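ESX-1 secretion system protein EccA1 (Mycobacterium tuberculosis, PDB 4F3V) probably powers export of ESX-1 virulence factors through its ATPase activity, this chain being the N-terminal tetratricopeptide-repeat domain of the longer protein. Local coordinates at residues D5-A8 and S9-E12; E37-C40 and D41-I44; R208-A211 and W212-M216. All blocks are in the same frame, centred on the assembly; numbering follows the deposited sequence.

Overall arrangement
The three contacts are local, each made by residues close in sequence, two along helices and one at a helix start, in the N-terminal TPR domain of EccA1. Contacts 1 and 2 lie on the same side of the chain's centre with their own centres about 12 Å apart, and they touch: Phe11 CE1 packs 3.7 Å from Asp41 O. Contact 3, on helix 207-221, lies across the centre, its own centre about 48 Å from that of contact 1 and 39 Å from that of contact 2. Its nearest atoms stay about 24 Å from contact 2, so no direct packing links them. No nucleotide is bound in this chain, and the AAA ATPase module probably lies in the remainder of the protein.

Contact 1 of 3, residues D5-A8 and S9-E12; sequences DRLA and SLFE
The guanidinium of Arg6 carries Leu10 CD1 on one face, the methyl standing 4.2 Å above the plane and over its centre. The group also makes a cation-pi contact with Tyr35, while its NH2 forms a salt bridge to Glu31 OE2, so the charged end touches an apolar neighbour on its own helix and also has partners on helix 22-35. The second flat group, the Phe11 ring, packs on Ile32 of that helix and on Leu70, Ser71 and Val74 beyond. Both belong to helix 2-17, which opens this TPR domain.

In Phe11, CG stands opposite the backbone N (chi1 -171°), which sends the ring away from residues 5-8; its CB nevertheless rests 3.5 Å from Leu7 O. Leu10 takes the other course, with CG beside its own N (chi1 -73°) and 3.4 Å from Arg6 O, which carries CD1 back along the helix to the arginine. The same methyl lies 4.2 Å from Leu7 CD2, making Leu10 the apolar link between Arg6 and Leu7. Beyond residues 5-8, Leu10 meets Leu28, Glu31 and Ile32, which places this side of the turn against helix 22-35.

Four successive backbone bonds, from the amides of Ser9, Leu10, Phe11 and Glu12 to the carbonyls four residues earlier, establish regular alpha-helical geometry. That from Phe11 N to Leu7 O measures 2.9 Å, and that from Glu12 N to Ala8 O is nearly straight at 174°. On the exposed side Ser9 turns its hydroxyl back over the preceding turn, which puts OG 3.2 Å from Arg6 O, the same carbonyl that accepts Leu10 N at 3.0 Å.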
loop_
_atom_site.group_PDB
_atom_site.type_symbol
_atom_site.label_atom_id
_atom_site.label_comp_id
_atom_site.label_asym_id
_atom_site.label_seq_id
_atom_site.Cartn_x
_atom_site.Cartn_y
_atom_site.Cartn_z
ATOM N N ASP A 5 10.734 -32.888 -9.543
ATOM C CA ASP A 5 9.800 -33.722 -8.805
ATOM C C ASP A 5 9.854 -33.404 -7.321
ATOM O O ASP A 5 8.814 -33.272 -6.690
ATOM C CB ASP A 5 10.080 -35.203 -9.033
ATOM C CG ASP A 5 9.823 -35.631 -10.468
ATOM O OD1 ASP A 5 9.286 -34.824 -11.252
ATOM O OD2 ASP A 5 10.155 -36.783 -10.810
ATOM N N ARG A 6 11.055 -33.252 -6.775
ATOM C CA ARG A 6 11.197 -32.945 -5.361
ATOM C C ARG A 6 10.519 -31.616 -4.971
ATOM O O ARG A 6 9.797 -31.550 -3.981
ATOM C CB ARG A 6 12.669 -32.902 -4.966
ATOM C CG ARG A 6 12.886 -32.890 -3.457
ATOM C CD ARG A 6 14.344 -33.053 -3.022
ATOM N NE ARG A 6 14.500 -32.596 -1.628
ATOM C CZ ARG A 6 15.009 -31.416 -1.253
ATOM N NH1 ARG A 6 15.499 -30.546 -2.144
ATOM N NH2 ARG A 6 15.049 -31.109 0.041
ATOM N N LEU A 7 10.758 -30.569 -5.751
ATOM C CA LEU A 7 10.199 -29.239 -5.476
ATOM C C LEU A 7 8.675 -29.227 -5.609
ATOM O O LEU A 7 7.987 -28.577 -4.823
ATOM C CB LEU A 7 10.824 -28.176 -6.402
ATOM C CG LEU A 7 12.339 -27.963 -6.303
ATOM C CD1 LEU A 7 12.728 -26.717 -7.118
ATOM C CD2 LEU A 7 12.816 -27.864 -4.868
ATOM N N ALA A 8 8.171 -29.936 -6.612
ATOM C CA ALA A 8 6.729 -30.145 -6.792
ATOM C C ALA A 8 6.090 -30.706 -5.525
ATOM O O ALA A 8 5.097 -30.194 -5.024
ATOM C CB ALA A 8 6.466 -31.123 -7.943
ATOM N N SER A 9 6.665 -31.802 -5.054
ATOM C CA SER A 9 6.098 -32.486 -3.934
ATOM C C SER A 9 6.245 -31.606 -2.643
ATOM O O SER A 9 5.350 -31.571 -1.828
ATOM C CB SER A 9 6.676 -33.900 -3.846
ATOM O OG SER A 9 7.880 -33.909 -3.146
ATOM N N LEU A 10 7.339 -30.852 -2.498
ATOM C CA LEU A 10 7.477 -29.910 -1.373
ATOM C C LEU A 10 6.409 -28.810 -1.442
ATOM O O LEU A 10 5.821 -28.447 -0.422
ATOM C CB LEU A 10 8.866 -29.253 -1.350
ATOM C CG LEU A 10 10.079 -30.087 -0.911
ATOM C CD1 LEU A 10 11.334 -29.250 -1.155
ATOM C CD2 LEU A 10 10.002 -30.530 0.522
ATOM N N PHE A 11 6.129 -28.317 -2.645
ATOM C CA PHE A 11 5.105 -27.297 -2.807
ATOM C C PHE A 11 3.708 -27.798 -2.446
ATOM O O PHE A 11 2.951 -27.150 -1.714
ATOM C CB PHE A 11 5.092 -26.758 -4.265
ATOM C CG PHE A 11 4.213 -25.566 -4.426
ATOM C CD1 PHE A 11 4.685 -24.326 -4.169
ATOM C CD2 PHE A 11 2.869 -25.723 -4.733
ATOM C CE1 PHE A 11 3.848 -23.216 -4.275
ATOM C CE2 PHE A 11 2.020 -24.635 -4.832
ATOM C CZ PHE A 11 2.509 -23.378 -4.595
ATOM N N GLU A 12 3.349 -28.955 -2.995
ATOM C CA GLU A 12 2.086 -29.572 -2.702
ATOM C C GLU A 12 1.930 -29.793 -1.181
ATOM O O GLU A 12 0.903 -29.453 -0.588
ATOM C CB GLU A 12 2.047 -30.858 -3.475
ATOM C CG GLU A 12 0.820 -31.671 -3.302
ATOM C CD GLU A 12 0.868 -32.833 -4.211
ATOM O OE1 GLU A 12 1.984 -33.321 -4.542
ATOM O OE2 GLU A 12 -0.215 -33.223 -4.612
#

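Contact 2 of 3, residues E37-C40 and D41-I44; sequences ESAC and DAWI
Residues 37-44 form the N-terminal entry to helix 40-48 of the TPR domain, with Ala39 at the N-cap position and at the centre of an inverse gamma turn. The turn is closed by Cys40 N, which donates to Ser38 O at 2.8 Å. Ala39 O faces the new helix and accepts Trp43 N at 3.2 Å, and Ala42 N in a weaker, bent bond (128°). The next carbonyl, Cys40 O, takes Ile44 N at 3.0 Å.

The side chain that ties the loop down is Trp43. With CG beside its backbone N (chi1 -67°), the indole swings back toward residue 37, and NE1 bonds to Glu37 O at 2.8 Å with an N-H...O angle of 161°. The oxygen lies near the ring plane, at the indole's edge, although NE1 stands above the carbonyl plane of Glu37. CD1 passes 3.3 Å from Ala39 O. Beyond the loop, Trp43 packs on Thr56, Arg59 and Ala60 of helix 54-62.

Two apolar contacts accompany these bonds: Ala39 CB lies 4.2 Å from Ala42 CB, and Cys40 SG meets Ile44 CD1 at 3.9 Å. Cys40 and Ile44 both touch Ile104 of helix 101-115. Asp41 sends its carboxylate elsewhere, to Ser71 OG and Gly68 N. Because Trp43 is buried, its bond to Glu37 O satisfies the indole N-H within the protein and pins the preceding loop to the first helical turn.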
loop_
_atom_site.group_PDB
_atom_site.type_symbol
_atom_site.label_atom_id
_atom_site.label_comp_id
_atom_site.label_asym_id
_atom_site.label_seq_id
_atom_site.Cartn_x
_atom_site.Cartn_y
_atom_site.Cartn_z
ATOM N N GLU A 37 15.941 -20.186 -6.580
ATOM C CA GLU A 37 15.645 -18.799 -6.278
ATOM C C GLU A 37 14.618 -18.165 -7.226
ATOM O O GLU A 37 14.073 -17.116 -6.927
ATOM C CB GLU A 37 16.932 -17.984 -6.202
ATOM C CG GLU A 37 17.605 -17.689 -7.500
ATOM C CD GLU A 37 18.810 -16.794 -7.296
ATOM O OE1 GLU A 37 19.097 -16.394 -6.139
ATOM O OE2 GLU A 37 19.467 -16.485 -8.303
ATOM N N SER A 38 14.366 -18.809 -8.363
ATOM C CA SER A 38 13.402 -18.326 -9.344
ATOM C C SER A 38 11.982 -18.864 -9.170
ATOM O O SER A 38 11.128 -18.572 -9.978
ATOM C CB SER A 38 13.928 -18.723 -10.714
ATOM O OG SER A 38 15.119 -18.003 -10.943
ATOM N N ALA A 39 11.736 -19.636 -8.104
ATOM C CA ALA A 39 10.441 -20.265 -7.882
ATOM C C ALA A 39 9.466 -19.243 -7.289
ATOM O O ALA A 39 9.190 -19.237 -6.087
ATOM C CB ALA A 39 10.557 -21.488 -6.968
ATOM N N CYS A 40 8.959 -18.396 -8.157
ATOM C CA CYS A 40 7.984 -17.365 -7.825
ATOM C C CYS A 40 6.865 -17.844 -6.888
ATOM O O CYS A 40 6.639 -17.251 -5.842
ATOM C CB CYS A 40 7.380 -16.831 -9.113
ATOM S SG CYS A 40 6.251 -15.438 -8.875
ATOM N N ASP A 41 6.225 -18.962 -7.226
ATOM C CA ASP A 41 5.108 -19.484 -6.411
ATOM C C ASP A 41 5.493 -19.786 -4.953
ATOM O O ASP A 41 4.680 -19.608 -4.054
ATOM C CB ASP A 41 4.478 -20.734 -7.057
ATOM C CG ASP A 41 3.857 -20.436 -8.407
ATOM O OD1 ASP A 41 3.740 -19.234 -8.772
ATOM O OD2 ASP A 41 3.456 -21.394 -9.088
ATOM N N ALA A 42 6.723 -20.226 -4.732
ATOM C CA ALA A 42 7.205 -20.475 -3.373
ATOM C C ALA A 42 7.524 -19.186 -2.600
ATOM O O ALA A 42 7.338 -19.131 -1.386
ATOM C CB ALA A 42 8.401 -21.439 -3.400
ATOM N N TRP A 43 8.026 -18.158 -3.279
ATOM C CA TRP A 43 8.156 -16.843 -2.657
ATOM C C TRP A 43 6.816 -16.314 -2.220
ATOM O O TRP A 43 6.691 -15.807 -1.103
ATOM C CB TRP A 43 8.856 -15.830 -3.557
ATOM C CG TRP A 43 10.308 -16.140 -3.815
ATOM C CD1 TRP A 43 10.864 -16.607 -4.994
ATOM C CD2 TRP A 43 11.421 -16.043 -2.878
ATOM N NE1 TRP A 43 12.207 -16.794 -4.856
ATOM C CE2 TRP A 43 12.598 -16.478 -3.597
ATOM C CE3 TRP A 43 11.544 -15.675 -1.549
ATOM C CZ2 TRP A 43 13.847 -16.520 -3.007
ATOM C CZ3 TRP A 43 12.800 -15.719 -0.966
ATOM C CH2 TRP A 43 13.933 -16.129 -1.683
ATOM N N ILE A 44 5.788 -16.502 -3.044
ATOM C CA ILE A 44 4.431 -16.106 -2.681
ATOM C C ILE A 44 3.903 -16.965 -1.502
ATOM O O ILE A 44 3.218 -16.469 -0.617
ATOM C CB ILE A 44 3.491 -16.152 -3.920
ATOM C CG1 ILE A 44 3.976 -15.105 -4.955
ATOM C CG2 ILE A 44 2.034 -15.907 -3.529
ATOM C CD1 ILE A 44 3.337 -15.246 -6.336
#

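Contact 3 of 3, residues R208-A211 and W212-M216; sequences RAIA and WYLAM
Ala215 N donates to Ala211 O at 2.9 Å, the shortest of the four backbone bonds that join residues 208-211 to 212-216, with an N-H...O angle of 158°. The amides of Trp212, Tyr213 and Leu214 repeat the step, each 3.0 Å from the oxygen four residues earlier: Arg208 O, Ala209 O and Ile210 O respectively.

On one side Ile210 and Leu214 lie alongside each other and point the same way, with Ile210 CG2 3.8 Å from Leu214 CD1. Leu214 has CG opposite its own carbonyl carbon (chi1 -79°), which lays the branch back over the preceding turn, CG being 3.3 Å from Ile210 O. These contacts lie on helix 207-221 of the TPR domain, which packs against other helices: Ile210 meets Val175 of helix 167-183, Leu214 meets Leu194 of helix 187-198, and Ala211 and Ala215 abut helix 224-237.

The aromatic pair is set differently. Tyr213 presents its ring edge to Ala209 O, with CD2 3.3 Å from that oxygen. One face of this ring receives the indole edge of Trp212, whose CD1 stands 3.7 Å above the ring plane, over its centre. Trp212 itself has Met216 CG over one face, offset toward the rim, and engages Lys242 through a cation-pi contact. Arg208 turns outward, where NH2 forms a salt bridge to Glu240 OE1.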
loop_
_atom_site.group_PDB
_atom_site.type_symbol
_atom_site.label_atom_id
_atom_site.label_comp_id
_atom_site.label_asym_id
_atom_site.label_seq_id
_atom_site.Cartn_x
_atom_site.Cartn_y
_atom_site.Cartn_z
ATOM N N ARG A 208 -7.751 5.966 10.183
ATOM C CA ARG A 208 -6.690 6.671 10.887
ATOM C C ARG A 208 -6.220 7.952 10.175
ATOM O O ARG A 208 -6.131 9.017 10.814
ATOM C CB ARG A 208 -5.527 5.737 11.144
ATOM C CG ARG A 208 -5.920 4.631 12.110
ATOM C CD ARG A 208 -4.830 3.596 12.216
ATOM N NE ARG A 208 -3.638 4.195 12.794
ATOM C CZ ARG A 208 -2.390 3.792 12.585
ATOM N NH1 ARG A 208 -2.106 2.790 11.766
ATOM N NH2 ARG A 208 -1.403 4.440 13.194
ATOM N N ALA A 209 -5.937 7.848 8.873
ATOM C CA ALA A 209 -5.547 9.014 8.078
ATOM C C ALA A 209 -6.705 10.004 7.965
ATOM O O ALA A 209 -6.506 11.210 8.021
ATOM C CB ALA A 209 -5.073 8.599 6.675
ATOM N N ILE A 210 -7.924 9.504 7.808
ATOM C CA ILE A 210 -9.086 10.373 7.697
ATOM C C ILE A 210 -9.186 11.257 8.965
ATOM O O ILE A 210 -9.248 12.492 8.867
ATOM C CB ILE A 210 -10.393 9.579 7.483
ATOM C CG1 ILE A 210 -10.433 8.978 6.069
ATOM C CG2 ILE A 210 -11.598 10.499 7.681
ATOM C CD1 ILE A 210 -11.577 7.993 5.844
ATOM N N ALA A 211 -9.179 10.637 10.145
ATOM C CA ALA A 211 -9.349 11.402 11.403
ATOM C C ALA A 211 -8.149 12.312 11.682
ATOM O O ALA A 211 -8.314 13.458 12.062
ATOM C CB ALA A 211 -9.597 10.461 12.579
ATOM N N TRP A 212 -6.942 11.795 11.460
ATOM C CA TRP A 212 -5.729 12.571 11.675
ATOM C C TRP A 212 -5.679 13.819 10.852
ATOM O O TRP A 212 -5.421 14.898 11.358
ATOM C CB TRP A 212 -4.489 11.731 11.372
ATOM C CG TRP A 212 -3.214 12.500 11.498
ATOM C CD1 TRP A 212 -2.395 12.980 10.468
ATOM C CD2 TRP A 212 -2.533 12.870 12.736
ATOM N NE1 TRP A 212 -1.303 13.628 10.979
ATOM C CE2 TRP A 212 -1.322 13.591 12.341
ATOM C CE3 TRP A 212 -2.801 12.685 14.098
ATOM C CZ2 TRP A 212 -0.435 14.105 13.285
ATOM C CZ3 TRP A 212 -1.902 13.201 15.034
ATOM C CH2 TRP A 212 -0.748 13.908 14.637
ATOM N N TYR A 213 -5.931 13.688 9.561
ATOM C CA TYR A 213 -5.851 14.842 8.674
ATOM C C TYR A 213 -7.031 15.795 8.844
ATOM O O TYR A 213 -6.861 17.011 8.692
ATOM C CB TYR A 213 -5.614 14.400 7.217
ATOM C CG TYR A 213 -4.164 14.018 6.981
ATOM C CD1 TYR A 213 -3.171 14.997 6.874
ATOM C CD2 TYR A 213 -3.771 12.700 6.895
ATOM C CE1 TYR A 213 -1.827 14.666 6.680
ATOM C CE2 TYR A 213 -2.432 12.354 6.702
ATOM C CZ TYR A 213 -1.472 13.338 6.584
ATOM O OH TYR A 213 -0.154 12.995 6.391
ATOM N N LEU A 214 -8.212 15.269 9.177
ATOM C CA LEU A 214 -9.323 16.155 9.570
ATOM C C LEU A 214 -8.914 16.958 10.792
ATOM O O LEU A 214 -9.154 18.164 10.838
ATOM C CB LEU A 214 -10.623 15.390 9.868
ATOM C CG LEU A 214 -11.496 14.917 8.687
ATOM C CD1 LEU A 214 -12.569 13.912 9.154
ATOM C CD2 LEU A 214 -12.146 16.132 8.002
ATOM N N ALA A 215 -8.321 16.299 11.797
ATOM C CA ALA A 215 -7.923 16.993 13.042
ATOM C C ALA A 215 -6.906 18.061 12.738
ATOM O O ALA A 215 -7.008 19.203 13.228
ATOM C CB ALA A 215 -7.382 16.022 14.088
ATOM N N MET A 216 -5.913 17.713 11.927
ATOM C CA MET A 216 -4.879 18.684 11.548
ATOM C C MET A 216 -5.464 19.860 10.761
ATOM O O MET A 216 -5.095 21.010 11.004
ATOM C CB MET A 216 -3.760 18.007 10.755
ATOM C CG MET A 216 -2.863 17.097 11.586
ATOM S SD MET A 216 -2.037 17.895 12.984
ATOM C CE MET A 216 -2.834 17.152 14.398
#